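Local coordinates for protein DyP2 (PDB 4G2C) that probably oxidises dyes and lignin-related compounds as a multifunctional haem-containing peroxidase of the dye-decolourising family, from a lignin-reactive bacterium, at residues Leu72-Ala77 with Tyr124-Val129; Phe271-Leu276 with Gly402-Ala407. All blocks are in the same frame, centred on the assembly; numbering follows the deposited sequence.

Contact 1: Leu72-Ala77 with Tyr124-Val129; sequences LGFGDA and YATLGV
The methyl of Thr126 sits against the root of Phe74, with CG2 3.4 Å from Phe74 CB. Thr126 places CG2 anti to its backbone N, beside the carbonyl carbon, and this branch, rather than the hydroxyl, does the touching. It lies near the plane of the Phe74 ring, at its edge. Leu127 approaches the same ring further out: its CG is 4.1 Å from Phe74 CE2, an oblique approach between two buried side chains. Phe74 also touches Ala80, Ala166 and Leu119, which places this packed part among helix 77-88 and two strands of the sheet.

Ala77 and Thr126, both partly exposed, form the side nearer solvent. There Ala77 CB still comes close, 3.1 Å from Thr126 O; looser is the approach of Leu127 CD2 to Ala77 O, at 3.9 Å. No hydrogen bond joins the segments. Both segments change direction here: Asp76 is the N-cap of helix 77-88, its OD2 accepting from Glu79 N, and Gly128, at positive phi, ends helix 121-127 in a Schellman motif. Thus the turn leading from strand 66-74 into helix 77-88 packs against the end of helix 121-127, within the alpha+beta barrel domain of DyP peroxidases.

Contact 2: Phe271-Leu276 with Gly402-Ala407; sequences FVFRKL and GLLFMA. With HEM (protoporphyrin IX containing Fe), chain C.
Phe405 and Leu276 lie side by side where two antiparallel strands meet the haem. The strand axes are 4.8 Å apart and run at 169° to each other. Three hydrogen-bonded pairs, Val272 with Ala407, Arg274 with Phe405 and Leu276 with Leu403, each exchange two backbone bonds; the shortest, Leu403 N to Leu276 O, measures 2.7 Å.

Phe405 can be followed outward. Its CB lies 3.5 Å from Leu276 CD1 and equally near Arg274 O. With CG anti to the backbone N (chi1 178°), the ring is carried to the porphyrin. There CD1 approaches C1C and C2C, CE1 comes within 3.4 Å of haem C2C, and CZ reaches C3C. The haem methyl CMC stands over one face, offset toward the rim, whereas Val272 CG1 is at the ring edge. Two leucines extend this apolar surface to pyrrole ring B and its vinyl group: Leu276 CD1 meets haem CAB, and Leu403 CD2 is 3.9 Å from haem C3B.

Across the sheet, Met406 lies alongside both Phe271 and Phe273. Its SD meets the edge of the Phe271 ring, 3.5 Å from CZ, and approaches the Phe273 ring obliquely, so both are Met-aromatic contacts. Leu404 CD2 touches both Phe273 CZ, 3.6 Å away, and Lys275 CG. The charged ends are answered elsewhere: Arg274 pairs with Asp150, and Lys275 with Glu157 and Glu199.

Chemically, the backbone ladder holds the strands in register while carbon atoms alone meet the porphyrin from these segments. That implies that this wall of the pocket holds the haem by shape and dispersion, whereas hydrogen bonds come from residues such as Arg375 and Asn355.

In the fold
Contact 2 is within one sheet, whereas contact 1 joins the end of a strand of the other sheet to a helix. Their centres are 23 Å apart and their nearest atoms about 10 Å, so they do not touch. The two sheets meet through strand 66-74: its end enters contact 1, while Leu67, Val69 and Phe71 further back meet Met406, Leu404 and Phe273 of contact 2. The difference in depth is marked, the centre of contact 1 being 27 Å from the chain centre and that of contact 2 only 7 Å. Phe405 CZ lies 6.7 Å from HEM FE. Phe74 CZ is 29.7 Å from HEM FE. Contact 2 therefore belongs to the haem pocket, and contact 1 to the periphery.

Contact 1: Leu72-Ala77 with Tyr124-Val129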
# COMPACT_ATOMS: atom_id res chain seq x y z
N LEU A 72 -11.40 -0.75 -16.95
CA LEU A 72 -11.84 -0.75 -18.34
C LEU A 72 -12.01 -2.16 -18.88
O LEU A 72 -11.42 -3.11 -18.36
CB LEU A 72 -10.83 -0.01 -19.20
CG LEU A 72 -10.41 1.40 -18.75
CD1 LEU A 72 -9.44 2.00 -19.75
CD2 LEU A 72 -11.62 2.31 -18.54
N GLY A 73 -12.83 -2.28 -19.93
CA GLY A 73 -12.96 -3.52 -20.70
C GLY A 73 -12.68 -3.21 -22.17
O GLY A 73 -13.14 -2.21 -22.68
N PHE A 74 -11.90 -4.07 -22.83
CA PHE A 74 -11.56 -3.88 -24.23
C PHE A 74 -12.50 -4.65 -25.15
O PHE A 74 -12.43 -5.88 -25.23
CB PHE A 74 -10.11 -4.32 -24.50
CG PHE A 74 -9.07 -3.48 -23.79
CD1 PHE A 74 -9.38 -2.21 -23.32
CD2 PHE A 74 -7.78 -3.97 -23.61
CE1 PHE A 74 -8.42 -1.43 -22.67
CE2 PHE A 74 -6.81 -3.20 -22.96
CZ PHE A 74 -7.13 -1.92 -22.49
N GLY A 75 -13.38 -3.92 -25.84
CA GLY A 75 -14.28 -4.52 -26.82
C GLY A 75 -13.65 -4.87 -28.16
O GLY A 75 -14.06 -5.83 -28.82
N ASP A 76 -12.65 -4.09 -28.58
CA ASP A 76 -11.95 -4.32 -29.84
C ASP A 76 -10.45 -4.05 -29.70
O ASP A 76 -10.04 -3.02 -29.15
CB ASP A 76 -12.54 -3.46 -30.95
CG ASP A 76 -11.77 -3.58 -32.25
OD1 ASP A 76 -11.97 -4.58 -32.98
OD2 ASP A 76 -10.97 -2.68 -32.56
N ALA A 77 -9.61 -4.96 -30.20
CA ALA A 77 -8.18 -4.86 -29.94
C ALA A 77 -7.54 -3.63 -30.59
O ALA A 77 -6.78 -2.90 -29.94
CB ALA A 77 -7.45 -6.13 -30.36
N TYR A 124 -3.74 -7.87 -21.85
CA TYR A 124 -2.67 -8.20 -22.78
C TYR A 124 -3.18 -9.19 -23.83
O TYR A 124 -2.88 -9.07 -25.01
CB TYR A 124 -1.45 -8.79 -22.04
CG TYR A 124 -0.49 -7.74 -21.50
CD1 TYR A 124 0.51 -7.21 -22.30
CD2 TYR A 124 -0.60 -7.29 -20.18
CE1 TYR A 124 1.38 -6.24 -21.82
CE2 TYR A 124 0.27 -6.33 -19.69
CZ TYR A 124 1.26 -5.81 -20.51
OH TYR A 124 2.14 -4.85 -20.04
N ALA A 125 -3.97 -10.16 -23.37
CA ALA A 125 -4.53 -11.16 -24.28
C ALA A 125 -5.44 -10.51 -25.33
O ALA A 125 -5.34 -10.83 -26.51
CB ALA A 125 -5.28 -12.26 -23.49
N THR A 126 -6.30 -9.59 -24.91
CA THR A 126 -7.15 -8.87 -25.86
C THR A 126 -6.34 -8.09 -26.89
O THR A 126 -6.74 -7.98 -28.04
CB THR A 126 -8.09 -7.87 -25.16
OG1 THR A 126 -9.15 -8.58 -24.51
CG2 THR A 126 -8.70 -6.92 -26.18
N LEU A 127 -5.23 -7.52 -26.45
CA LEU A 127 -4.39 -6.73 -27.33
C LEU A 127 -3.54 -7.63 -28.22
O LEU A 127 -2.96 -7.18 -29.22
CB LEU A 127 -3.48 -5.81 -26.51
CG LEU A 127 -4.10 -4.64 -25.73
CD1 LEU A 127 -3.04 -3.95 -24.89
CD2 LEU A 127 -4.79 -3.64 -26.65
N GLY A 128 -3.46 -8.91 -27.86
CA GLY A 128 -2.55 -9.84 -28.51
C GLY A 128 -1.07 -9.50 -28.32
O GLY A 128 -0.28 -9.56 -29.26
N VAL A 129 -0.68 -9.15 -27.09
CA VAL A 129 0.70 -8.71 -26.84
C VAL A 129 1.43 -9.62 -25.83
O VAL A 129 0.83 -10.12 -24.88
CB VAL A 129 0.73 -7.24 -26.34
CG1 VAL A 129 2.08 -6.88 -25.82
CG2 VAL A 129 0.29 -6.27 -27.45

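Contact 2: Phe271-Leu276 with Gly402-Ala407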
# COMPACT_ATOMS: atom_id res chain seq x y z
N PHE A 271 1.09 -4.31 -10.13
CA PHE A 271 0.23 -3.40 -9.36
C PHE A 271 -0.90 -4.19 -8.74
O PHE A 271 -1.64 -4.88 -9.44
CB PHE A 271 -0.32 -2.32 -10.30
CG PHE A 271 -1.17 -1.28 -9.63
CD1 PHE A 271 -0.61 -0.35 -8.77
CD2 PHE A 271 -2.53 -1.19 -9.92
CE1 PHE A 271 -1.40 0.62 -8.18
CE2 PHE A 271 -3.32 -0.22 -9.34
CZ PHE A 271 -2.76 0.69 -8.47
N VAL A 272 -1.01 -4.11 -7.41
CA VAL A 272 -2.12 -4.74 -6.69
C VAL A 272 -3.16 -3.68 -6.41
O VAL A 272 -2.83 -2.65 -5.85
CB VAL A 272 -1.69 -5.28 -5.30
CG1 VAL A 272 -2.78 -6.19 -4.72
CG2 VAL A 272 -0.36 -6.00 -5.38
N PHE A 273 -4.40 -3.94 -6.81
CA PHE A 273 -5.54 -3.12 -6.36
C PHE A 273 -6.51 -4.00 -5.58
O PHE A 273 -6.98 -5.02 -6.09
CB PHE A 273 -6.26 -2.45 -7.54
CG PHE A 273 -7.35 -1.50 -7.11
CD1 PHE A 273 -8.55 -1.97 -6.63
CD2 PHE A 273 -7.15 -0.13 -7.16
CE1 PHE A 273 -9.55 -1.10 -6.20
CE2 PHE A 273 -8.13 0.76 -6.74
CZ PHE A 273 -9.34 0.26 -6.26
N ARG A 274 -6.80 -3.62 -4.33
CA ARG A 274 -7.77 -4.33 -3.50
C ARG A 274 -8.63 -3.34 -2.70
O ARG A 274 -8.10 -2.53 -1.93
CB ARG A 274 -7.06 -5.26 -2.51
CG ARG A 274 -6.63 -6.62 -3.03
CD ARG A 274 -5.54 -7.26 -2.14
NE ARG A 274 -6.08 -7.85 -0.91
CZ ARG A 274 -6.59 -9.08 -0.85
NH1 ARG A 274 -6.63 -9.81 -1.95
NH2 ARG A 274 -7.07 -9.58 0.28
N LYS A 275 -9.95 -3.40 -2.87
CA LYS A 275 -10.87 -2.53 -2.13
C LYS A 275 -11.17 -3.17 -0.79
O LYS A 275 -11.73 -4.27 -0.74
CB LYS A 275 -12.18 -2.31 -2.91
CG LYS A 275 -13.07 -1.20 -2.37
CD LYS A 275 -14.41 -1.16 -3.10
CE LYS A 275 -15.27 0.03 -2.65
NZ LYS A 275 -16.49 0.24 -3.49
N LEU A 276 -10.77 -2.49 0.28
CA LEU A 276 -10.86 -3.04 1.62
C LEU A 276 -11.80 -2.19 2.45
O LEU A 276 -11.51 -1.03 2.75
CB LEU A 276 -9.47 -3.10 2.28
CG LEU A 276 -8.39 -3.80 1.46
CD1 LEU A 276 -7.01 -3.69 2.11
CD2 LEU A 276 -8.74 -5.27 1.23
N GLY A 402 -13.22 2.98 3.78
CA GLY A 402 -12.13 2.03 3.90
C GLY A 402 -10.93 2.40 3.08
O GLY A 402 -10.67 3.58 2.83
N LEU A 403 -10.19 1.37 2.64
CA LEU A 403 -8.95 1.63 1.94
C LEU A 403 -8.92 1.05 0.54
O LEU A 403 -9.16 -0.14 0.33
CB LEU A 403 -7.74 1.10 2.74
CG LEU A 403 -6.33 1.29 2.13
CD1 LEU A 403 -5.92 2.77 2.07
CD2 LEU A 403 -5.29 0.49 2.92
N LEU A 404 -8.59 1.90 -0.42
CA LEU A 404 -8.25 1.43 -1.74
C LEU A 404 -6.79 1.01 -1.65
O LEU A 404 -5.89 1.82 -1.87
CB LEU A 404 -8.47 2.52 -2.81
CG LEU A 404 -9.89 3.06 -3.07
CD1 LEU A 404 -9.85 4.12 -4.18
CD2 LEU A 404 -10.86 1.96 -3.45
N PHE A 405 -6.53 -0.23 -1.25
CA PHE A 405 -5.15 -0.67 -1.08
C PHE A 405 -4.46 -0.77 -2.44
O PHE A 405 -4.97 -1.40 -3.36
CB PHE A 405 -5.07 -2.00 -0.33
CG PHE A 405 -3.65 -2.52 -0.19
CD1 PHE A 405 -2.85 -2.10 0.86
CD2 PHE A 405 -3.12 -3.41 -1.12
CE1 PHE A 405 -1.55 -2.56 0.99
CE2 PHE A 405 -1.82 -3.87 -1.00
CZ PHE A 405 -1.03 -3.45 0.07
N MET A 406 -3.31 -0.12 -2.57
CA MET A 406 -2.54 -0.21 -3.82
C MET A 406 -1.06 -0.41 -3.51
O MET A 406 -0.56 0.14 -2.53
CB MET A 406 -2.77 1.04 -4.67
CG MET A 406 -4.20 1.16 -5.17
SD MET A 406 -4.50 2.61 -6.18
CE MET A 406 -5.02 3.76 -4.89
N ALA A 407 -0.37 -1.19 -4.34
CA ALA A 407 1.08 -1.41 -4.17
C ALA A 407 1.75 -1.82 -5.47
O ALA A 407 1.14 -2.47 -6.31
CB ALA A 407 1.35 -2.45 -3.09
CHA HEM C . 1.77 0.06 7.79
CHB HEM C . -3.06 0.28 8.30
CHC HEM C . -3.64 -2.95 4.72
CHD HEM C . 1.13 -3.73 4.77
C1A HEM C . 0.52 0.42 8.23
C2A HEM C . 0.24 1.41 9.26
C3A HEM C . -1.09 1.46 9.39
C4A HEM C . -1.70 0.52 8.46
CMA HEM C . -1.87 2.37 10.35
CAA HEM C . 1.31 2.23 10.02
CBA HEM C . 1.71 3.45 9.20
CGA HEM C . 2.79 3.14 8.19
O1A HEM C . 3.86 2.61 8.57
O2A HEM C . 2.61 3.41 6.99
C1B HEM C . -3.66 -0.58 7.39
C2B HEM C . -5.09 -0.79 7.18
C3B HEM C . -5.23 -1.69 6.19
C4B HEM C . -3.92 -2.05 5.72
CMB HEM C . -6.23 -0.12 8.00
CAB HEM C . -6.52 -2.26 5.55
CBB HEM C . -7.69 -1.61 5.68
C1C HEM C . -2.40 -3.50 4.48
C2C HEM C . -2.13 -4.66 3.65
C3C HEM C . -0.80 -4.86 3.65
C4C HEM C . -0.20 -3.84 4.49
CMC HEM C . -3.19 -5.49 2.87
CAC HEM C . -0.02 -5.99 2.95
CBC HEM C . -0.62 -7.13 2.58
C1D HEM C . 1.74 -2.76 5.53
C2D HEM C . 3.17 -2.56 5.60
C3D HEM C . 3.34 -1.37 6.52
C4D HEM C . 2.03 -0.98 6.94
CMD HEM C . 4.25 -3.38 4.87
CAD HEM C . 4.64 -0.73 6.98
CBD HEM C . 5.19 -1.69 8.01
CGD HEM C . 6.54 -1.14 8.36
O1D HEM C . 7.36 -0.98 7.42
O2D HEM C . 6.75 -0.83 9.56
NA HEM C . -0.67 -0.09 7.77
NB HEM C . -2.99 -1.36 6.48
NC HEM C . -1.20 -3.03 4.98
ND HEM C . 1.12 -1.81 6.33
FE HEM C . -1.00 -1.67 6.55